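Local coordinates for protein octaprenyl-diphosphate synthase (Bacteroides thetaiotaomicron, PDB 3RMG) that probably acts as a magnesium-dependent prenyltransferase of the FPP/GGPP synthase family, building isoprenoid diphosphates, at residues 9-20 against 49-60. Sequence-based numbering, arbitrary orientation.
Sequences IKTPIEAELEDF and MMRPILVLLVAR
Ile13, placed at the N-cap of helix 14-23, turns its side chain onto helix 50-62 and meets four residues there, Arg60 among them. With chi1 at 48°, CG1 is flanked by both main-chain neighbours of CA, which carries CD1 forward to lie 4.0 Å from Ile53 CG2 and equally near CB of Leu56. The other branch, CG2, rests 4.0 Å from Leu57 CD2. A beta-branched residue suits the place, for its two arms straddle CB of Leu56, one reaching on to Ile53 and the other to Leu57.

Leu56 can be followed outward. Its CB packs on both arms of Ile13; beyond CG, CD1 ends against the first turn of helix 14-23, 3.8 Å from Leu17 CD2 and just as close to the backbone N of Leu17. Farther along, Phe20 lays one face over Pro52, whose CB stands 3.8 Å from the ring centroid in a CH-pi contact; the compact, rigid proline ring turns its CB and CG methylenes to the aromatic.

The other end is polar. Arg60 folds back at chi2 (-72°) and chi3, bringing NH1 to the carbonyl O of Pro12 in a bent hydrogen bond of 2.7 Å, the donor tilted 22° from the carbonyl plane. The same NH1 makes a longer salt bridge, 3.5 Å, to Glu16 OE1.

Helix 309-323 also touches Ile53 and Leu57, while helix 174-188 packs on Val55 and Val58, so helix 50-62 lies between the N-terminal helices and other helices of this all-helical prenyl synthase fold. An apolar seam thus joins the N-terminal helices to it, while one arginine ties down the turn between them and probably offsets the charge of Glu16.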
ATOM      1  N   ILE A   9     -33.892   4.417   2.346  1.00 42.82           N
ATOM      2  CA  ILE A   9     -32.556   3.976   1.974  1.00 42.97           C
ATOM      3  C   ILE A   9     -31.875   3.048   2.993  1.00 45.20           C
ATOM      4  O   ILE A   9     -31.314   2.021   2.615  1.00 42.65           O
ATOM      5  CB  ILE A   9     -31.628   5.176   1.737  1.00 45.07           C
ATOM      6  CG1 ILE A   9     -32.052   5.969   0.498  1.00 39.73           C
ATOM      7  CG2 ILE A   9     -30.179   4.709   1.612  1.00 43.59           C
ATOM      8  CD1 ILE A   9     -31.326   7.331   0.396  1.00 39.84           C
ATOM      9  N   LYS A  10     -31.913   3.415   4.272  1.00 42.81           N
ATOM     10  CA  LYS A  10     -31.126   2.718   5.294  1.00 41.05           C
ATOM     11  C   LYS A  10     -31.909   1.677   6.068  1.00 43.90           C
ATOM     12  O   LYS A  10     -31.374   0.625   6.418  1.00 47.05           O
ATOM     13  CB  LYS A  10     -30.553   3.712   6.317  1.00 46.93           C
ATOM     14  CG  LYS A  10     -29.861   4.935   5.738  1.00 38.41           C
ATOM     15  CD  LYS A  10     -28.837   5.502   6.729  1.00 58.80           C
ATOM     16  CE  LYS A  10     -28.327   6.876   6.284  1.00 64.39           C
ATOM     17  NZ  LYS A  10     -27.090   7.299   7.008  1.00 72.33           N
ATOM     18  N   THR A  11     -33.170   1.969   6.359  1.00 44.38           N
ATOM     19  CA  THR A  11     -33.954   1.070   7.200  1.00 46.45           C
ATOM     20  C   THR A  11     -33.791  -0.400   6.799  1.00 44.10           C
ATOM     21  O   THR A  11     -33.526  -1.244   7.647  1.00 39.35           O
ATOM     22  CB  THR A  11     -35.455   1.444   7.224  1.00 51.48           C
ATOM     23  OG1 THR A  11     -35.616   2.804   7.671  1.00 48.37           O
ATOM     24  CG2 THR A  11     -36.193   0.511   8.173  1.00 45.22           C
ATOM     25  N   PRO A  12     -33.920  -0.703   5.492  1.00 44.13           N
ATOM     26  CA  PRO A  12     -33.887  -2.091   5.017  1.00 39.98           C
ATOM     27  C   PRO A  12     -32.535  -2.746   5.238  1.00 41.83           C
ATOM     28  O   PRO A  12     -32.424  -3.976   5.159  1.00 39.59           O
ATOM     29  CB  PRO A  12     -34.184  -1.970   3.515  1.00 35.20           C
ATOM     30  CG  PRO A  12     -34.737  -0.577   3.323  1.00 41.02           C
ATOM     31  CD  PRO A  12     -34.069   0.256   4.385  1.00 37.60           C
ATOM     32  N   ILE A  13     -31.521  -1.936   5.535  1.00 44.68           N
ATOM     33  CA  ILE A  13     -30.164  -2.457   5.730  1.00 49.90           C
ATOM     34  C   ILE A  13     -29.590  -2.024   7.075  1.00 49.94           C
ATOM     35  O   ILE A  13     -28.384  -2.128   7.328  1.00 46.33           O
ATOM     36  CB  ILE A  13     -29.218  -2.036   4.584  1.00 43.07           C
ATOM     37  CG1 ILE A  13     -29.349  -0.541   4.309  1.00 43.63           C
ATOM     38  CG2 ILE A  13     -29.570  -2.778   3.337  1.00 46.43           C
ATOM     39  CD1 ILE A  13     -28.161   0.043   3.572  1.00 48.23           C
ATOM     40  N   GLU A  14     -30.484  -1.563   7.937  1.00 51.45           N
ATOM     41  CA  GLU A  14     -30.147  -1.053   9.255  1.00 50.86           C
ATOM     42  C   GLU A  14     -29.184  -1.954  10.049  1.00 46.78           C
ATOM     43  O   GLU A  14     -28.200  -1.473  10.620  1.00 46.30           O
ATOM     44  CB  GLU A  14     -31.448  -0.866  10.039  1.00 57.75           C
ATOM     45  CG  GLU A  14     -31.435   0.216  11.124  1.00 68.48           C
ATOM     46  CD  GLU A  14     -32.723   0.206  11.961  1.00 81.09           C
ATOM     47  OE1 GLU A  14     -33.824   0.059  11.381  1.00 74.28           O
ATOM     48  OE2 GLU A  14     -32.633   0.329  13.203  1.00 84.86           O
ATOM     49  N   ALA A  15     -29.484  -3.247  10.107  1.00 39.74           N
ATOM     50  CA  ALA A  15     -28.721  -4.182  10.936  1.00 45.13           C
ATOM     51  C   ALA A  15     -27.350  -4.448  10.343  1.00 49.33           C
ATOM     52  O   ALA A  15     -26.347  -4.499  11.064  1.00 52.96           O
ATOM     53  CB  ALA A  15     -29.497  -5.521  11.142  1.00 33.87           C
ATOM     54  N   GLU A  16     -27.306  -4.620   9.023  1.00 53.66           N
ATOM     55  CA  GLU A  16     -26.040  -4.884   8.341  1.00 50.70           C
ATOM     56  C   GLU A  16     -25.174  -3.626   8.274  1.00 46.45           C
ATOM     57  O   GLU A  16     -23.949  -3.710   8.270  1.00 45.79           O
ATOM     58  CB  GLU A  16     -26.253  -5.529   6.967  1.00 49.61           C
ATOM     59  CG  GLU A  16     -27.469  -5.053   6.233  1.00 56.58           C
ATOM     60  CD  GLU A  16     -28.742  -5.790   6.634  1.00 56.89           C
ATOM     61  OE1 GLU A  16     -28.949  -6.957   6.201  1.00 41.88           O
ATOM     62  OE2 GLU A  16     -29.551  -5.175   7.359  1.00 54.34           O
ATOM     63  N   LEU A  17     -25.810  -2.461   8.274  1.00 45.95           N
ATOM     64  CA  LEU A  17     -25.081  -1.218   8.447  1.00 50.50           C
ATOM     65  C   LEU A  17     -24.347  -1.164   9.784  1.00 52.86           C
ATOM     66  O   LEU A  17     -23.254  -0.601   9.884  1.00 53.21           O
ATOM     67  CB  LEU A  17     -26.013  -0.023   8.352  1.00 46.14           C
ATOM     68  CG  LEU A  17     -25.991   0.681   7.003  1.00 57.56           C
ATOM     69  CD1 LEU A  17     -27.001   1.809   7.000  1.00 54.16           C
ATOM     70  CD2 LEU A  17     -24.582   1.188   6.684  1.00 50.33           C
ATOM     71  N   GLU A  18     -24.951  -1.735  10.815  1.00 51.26           N
ATOM     72  CA  GLU A  18     -24.320  -1.718  12.119  1.00 52.11           C
ATOM     73  C   GLU A  18     -23.173  -2.700  12.102  1.00 52.29           C
ATOM     74  O   GLU A  18     -22.100  -2.425  12.637  1.00 49.14           O
ATOM     75  CB  GLU A  18     -25.322  -2.069  13.224  1.00 54.26           C
ATOM     76  CG  GLU A  18     -26.221  -0.895  13.627  1.00 66.33           C
ATOM     77  CD  GLU A  18     -27.397  -1.313  14.498  1.00 77.96           C
ATOM     78  OE1 GLU A  18     -28.378  -0.541  14.574  1.00 85.30           O
ATOM     79  OE2 GLU A  18     -27.346  -2.411  15.098  1.00 73.03           O
ATOM     80  N   ASP A  19     -23.400  -3.854  11.482  1.00 51.53           N
ATOM     81  CA  ASP A  19     -22.358  -4.861  11.390  1.00 48.55           C
ATOM     82  C   ASP A  19     -21.178  -4.322  10.589  1.00 54.17           C
ATOM     83  O   ASP A  19     -20.032  -4.624  10.888  1.00 55.79           O
ATOM     84  CB  ASP A  19     -22.898  -6.129  10.742  1.00 49.67           C
ATOM     85  CG  ASP A  19     -23.961  -6.795  11.586  1.00 55.97           C
ATOM     86  OD1 ASP A  19     -24.120  -6.376  12.746  1.00 55.72           O
ATOM     87  OD2 ASP A  19     -24.629  -7.733  11.097  1.00 60.48           O
ATOM     88  N   PHE A  20     -21.455  -3.528   9.563  1.00 50.63           N
ATOM     89  CA  PHE A  20     -20.367  -2.993   8.776  1.00 53.64           C
ATOM     90  C   PHE A  20     -19.555  -1.976   9.564  1.00 56.34           C
ATOM     91  O   PHE A  20     -18.336  -1.879   9.392  1.00 50.54           O
ATOM     92  CB  PHE A  20     -20.853  -2.292   7.517  1.00 48.82           C
ATOM     93  CG  PHE A  20     -19.875  -1.290   7.013  1.00 37.46           C
ATOM     94  CD1 PHE A  20     -18.843  -1.678   6.163  1.00 39.98           C
ATOM     95  CD2 PHE A  20     -19.930   0.028   7.446  1.00 45.65           C
ATOM     96  CE1 PHE A  20     -17.905  -0.751   5.711  1.00 38.49           C
ATOM     97  CE2 PHE A  20     -18.997   0.968   7.009  1.00 40.66           C
ATOM     98  CZ  PHE A  20     -17.979   0.579   6.141  1.00 43.46           C
ATOM     99  N   MET A  49     -21.921   7.129   4.831  1.00 86.43           N
ATOM    100  CA  MET A  49     -21.276   5.970   4.234  1.00 79.82           C
ATOM    101  C   MET A  49     -21.863   5.678   2.865  1.00 71.48           C
ATOM    102  O   MET A  49     -22.483   4.641   2.659  1.00 73.37           O
ATOM    103  CB  MET A  49     -21.449   4.755   5.141  1.00 82.69           C
ATOM    104  CG  MET A  49     -20.767   4.894   6.491  1.00 87.70           C
ATOM    105  SD  MET A  49     -21.824   4.325   7.830  1.00 95.82           S
ATOM    106  CE  MET A  49     -23.215   5.456   7.670  1.00 89.54           C
ATOM    107  N   MET A  50     -21.653   6.598   1.933  1.00 60.13           N
ATOM    108  CA  MET A  50     -22.230   6.497   0.610  1.00 56.25           C
ATOM    109  C   MET A  50     -21.905   5.165  -0.080  1.00 54.29           C
ATOM    110  O   MET A  50     -22.781   4.533  -0.682  1.00 49.27           O
ATOM    111  CB  MET A  50     -21.764   7.670  -0.245  1.00 60.30           C
ATOM    112  CG  MET A  50     -22.901   8.406  -0.938  1.00 77.79           C
ATOM    113  SD  MET A  50     -24.106   9.037   0.257  1.00 94.78           S
ATOM    114  CE  MET A  50     -23.052  10.070   1.280  1.00 93.32           C
ATOM    115  N   ARG A  51     -20.654   4.725   0.021  1.00 49.37           N
ATOM    116  CA  ARG A  51     -20.233   3.500  -0.662  1.00 48.17           C
ATOM    117  C   ARG A  51     -20.649   2.219   0.068  1.00 44.37           C
ATOM    118  O   ARG A  51     -21.126   1.284  -0.562  1.00 49.11           O
ATOM    119  CB  ARG A  51     -18.723   3.508  -0.948  1.00 47.01           C
ATOM    120  CG  ARG A  51     -18.301   4.531  -1.984  1.00 49.28           C
ATOM    121  CD  ARG A  51     -16.785   4.807  -1.927  1.00 46.65           C
ATOM    122  NE  ARG A  51     -16.459   6.002  -2.688  1.00 69.86           N
ATOM    123  CZ  ARG A  51     -16.267   7.206  -2.157  1.00 72.27           C
ATOM    124  NH1 ARG A  51     -16.331   7.376  -0.844  1.00 69.06           N
ATOM    125  NH2 ARG A  51     -15.984   8.236  -2.945  1.00 78.84           N
ATOM    126  N   PRO A  52     -20.447   2.159   1.394  1.00 43.98           N
ATOM    127  CA  PRO A  52     -20.948   1.009   2.150  1.00 43.85           C
ATOM    128  C   PRO A  52     -22.447   0.797   1.974  1.00 38.55           C
ATOM    129  O   PRO A  52     -22.892  -0.344   1.838  1.00 44.94           O
ATOM    130  CB  PRO A  52     -20.602   1.371   3.594  1.00 44.23           C
ATOM    131  CG  PRO A  52     -19.344   2.152   3.449  1.00 42.73           C
ATOM    132  CD  PRO A  52     -19.596   3.019   2.231  1.00 45.88           C
ATOM    133  N   ILE A  53     -23.226   1.871   1.948  1.00 37.94           N
ATOM    134  CA  ILE A  53     -24.661   1.709   1.699  1.00 41.20           C
ATOM    135  C   ILE A  53     -24.908   1.084   0.319  1.00 41.43           C
ATOM    136  O   ILE A  53     -25.772   0.226   0.159  1.00 43.99           O
ATOM    137  CB  ILE A  53     -25.430   3.028   1.852  1.00 38.60           C
ATOM    138  CG1 ILE A  53     -25.593   3.379   3.335  1.00 42.57           C
ATOM    139  CG2 ILE A  53     -26.780   2.922   1.203  1.00 41.10           C
ATOM    140  CD1 ILE A  53     -25.924   4.847   3.582  1.00 41.74           C
ATOM    141  N   LEU A  54     -24.136   1.498  -0.678  1.00 38.03           N
ATOM    142  CA  LEU A  54     -24.250   0.893  -1.997  1.00 37.90           C
ATOM    143  C   LEU A  54     -23.936  -0.618  -1.962  1.00 41.12           C
ATOM    144  O   LEU A  54     -24.648  -1.421  -2.560  1.00 33.73           O
ATOM    145  CB  LEU A  54     -23.326   1.591  -2.993  1.00 35.95           C
ATOM    146  CG  LEU A  54     -23.492   1.186  -4.450  1.00 37.40           C
ATOM    147  CD1 LEU A  54     -24.948   1.378  -4.849  1.00 39.84           C
ATOM    148  CD2 LEU A  54     -22.566   1.983  -5.363  1.00 36.76           C
ATOM    149  N   VAL A  55     -22.857  -0.999  -1.286  1.00 37.61           N
ATOM    150  CA  VAL A  55     -22.473  -2.401  -1.239  1.00 38.41           C
ATOM    151  C   VAL A  55     -23.610  -3.234  -0.650  1.00 40.08           C
ATOM    152  O   VAL A  55     -23.964  -4.282  -1.186  1.00 38.57           O
ATOM    153  CB  VAL A  55     -21.206  -2.618  -0.379  1.00 39.91           C
ATOM    154  CG1 VAL A  55     -20.924  -4.124  -0.232  1.00 33.86           C
ATOM    155  CG2 VAL A  55     -19.998  -1.874  -0.979  1.00 36.82           C
ATOM    156  N   LEU A  56     -24.182  -2.751   0.453  1.00 36.18           N
ATOM    157  CA  LEU A  56     -25.248  -3.465   1.137  1.00 38.27           C
ATOM    158  C   LEU A  56     -26.500  -3.544   0.279  1.00 41.98           C
ATOM    159  O   LEU A  56     -27.069  -4.634   0.117  1.00 42.67           O
ATOM    160  CB  LEU A  56     -25.546  -2.840   2.509  1.00 36.68           C
ATOM    161  CG  LEU A  56     -24.301  -2.750   3.403  1.00 41.75           C
ATOM    162  CD1 LEU A  56     -24.592  -2.075   4.711  1.00 33.51           C
ATOM    163  CD2 LEU A  56     -23.709  -4.131   3.639  1.00 35.26           C
ATOM    164  N   LEU A  57     -26.937  -2.415  -0.281  1.00 33.87           N
ATOM    165  CA  LEU A  57     -28.152  -2.453  -1.106  1.00 34.47           C
ATOM    166  C   LEU A  57     -28.007  -3.405  -2.296  1.00 35.22           C
ATOM    167  O   LEU A  57     -28.905  -4.212  -2.552  1.00 33.83           O
ATOM    168  CB  LEU A  57     -28.600  -1.060  -1.560  1.00 30.03           C
ATOM    169  CG  LEU A  57     -29.086  -0.066  -0.497  1.00 31.78           C
ATOM    170  CD1 LEU A  57     -29.265   1.288  -1.083  1.00 31.61           C
ATOM    171  CD2 LEU A  57     -30.378  -0.514   0.170  1.00 38.19           C
ATOM    172  N   VAL A  58     -26.888  -3.328  -3.021  1.00 38.82           N
ATOM    173  CA  VAL A  58     -26.695  -4.196  -4.208  1.00 31.89           C
ATOM    174  C   VAL A  58     -26.742  -5.674  -3.836  1.00 31.91           C
ATOM    175  O   VAL A  58     -27.332  -6.478  -4.544  1.00 40.09           O
ATOM    176  CB  VAL A  58     -25.354  -3.890  -4.956  1.00 34.64           C
ATOM    177  CG1 VAL A  58     -24.982  -5.026  -5.943  1.00 31.80           C
ATOM    178  CG2 VAL A  58     -25.462  -2.602  -5.683  1.00 30.58           C
ATOM    179  N   ALA A  59     -26.107  -6.036  -2.729  1.00 30.93           N
ATOM    180  CA  ALA A  59     -26.107  -7.438  -2.302  1.00 41.01           C
ATOM    181  C   ALA A  59     -27.528  -7.890  -1.999  1.00 39.65           C
ATOM    182  O   ALA A  59     -27.937  -9.008  -2.357  1.00 32.15           O
ATOM    183  CB  ALA A  59     -25.192  -7.649  -1.088  1.00 36.26           C
ATOM    184  N   ARG A  60     -28.290  -7.003  -1.367  1.00 36.36           N
ATOM    185  CA  ARG A  60     -29.673  -7.308  -1.013  1.00 35.10           C
ATOM    186  C   ARG A  60     -30.575  -7.431  -2.246  1.00 41.84           C
ATOM    187  O   ARG A  60     -31.660  -8.014  -2.168  1.00 46.15           O
ATOM    188  CB  ARG A  60     -30.224  -6.301   0.003  1.00 31.35           C
ATOM    189  CG  ARG A  60     -29.687  -6.522   1.438  1.00 31.57           C
ATOM    190  CD  ARG A  60     -30.269  -7.768   2.115  1.00 41.13           C
ATOM    191  NE  ARG A  60     -31.723  -7.673   2.206  1.00 45.48           N
ATOM    192  CZ  ARG A  60     -32.362  -6.979   3.145  1.00 62.41           C
ATOM    193  NH1 ARG A  60     -31.678  -6.334   4.088  1.00 59.39           N
ATOM    194  NH2 ARG A  60     -33.690  -6.929   3.146  1.00 67.64           N
TER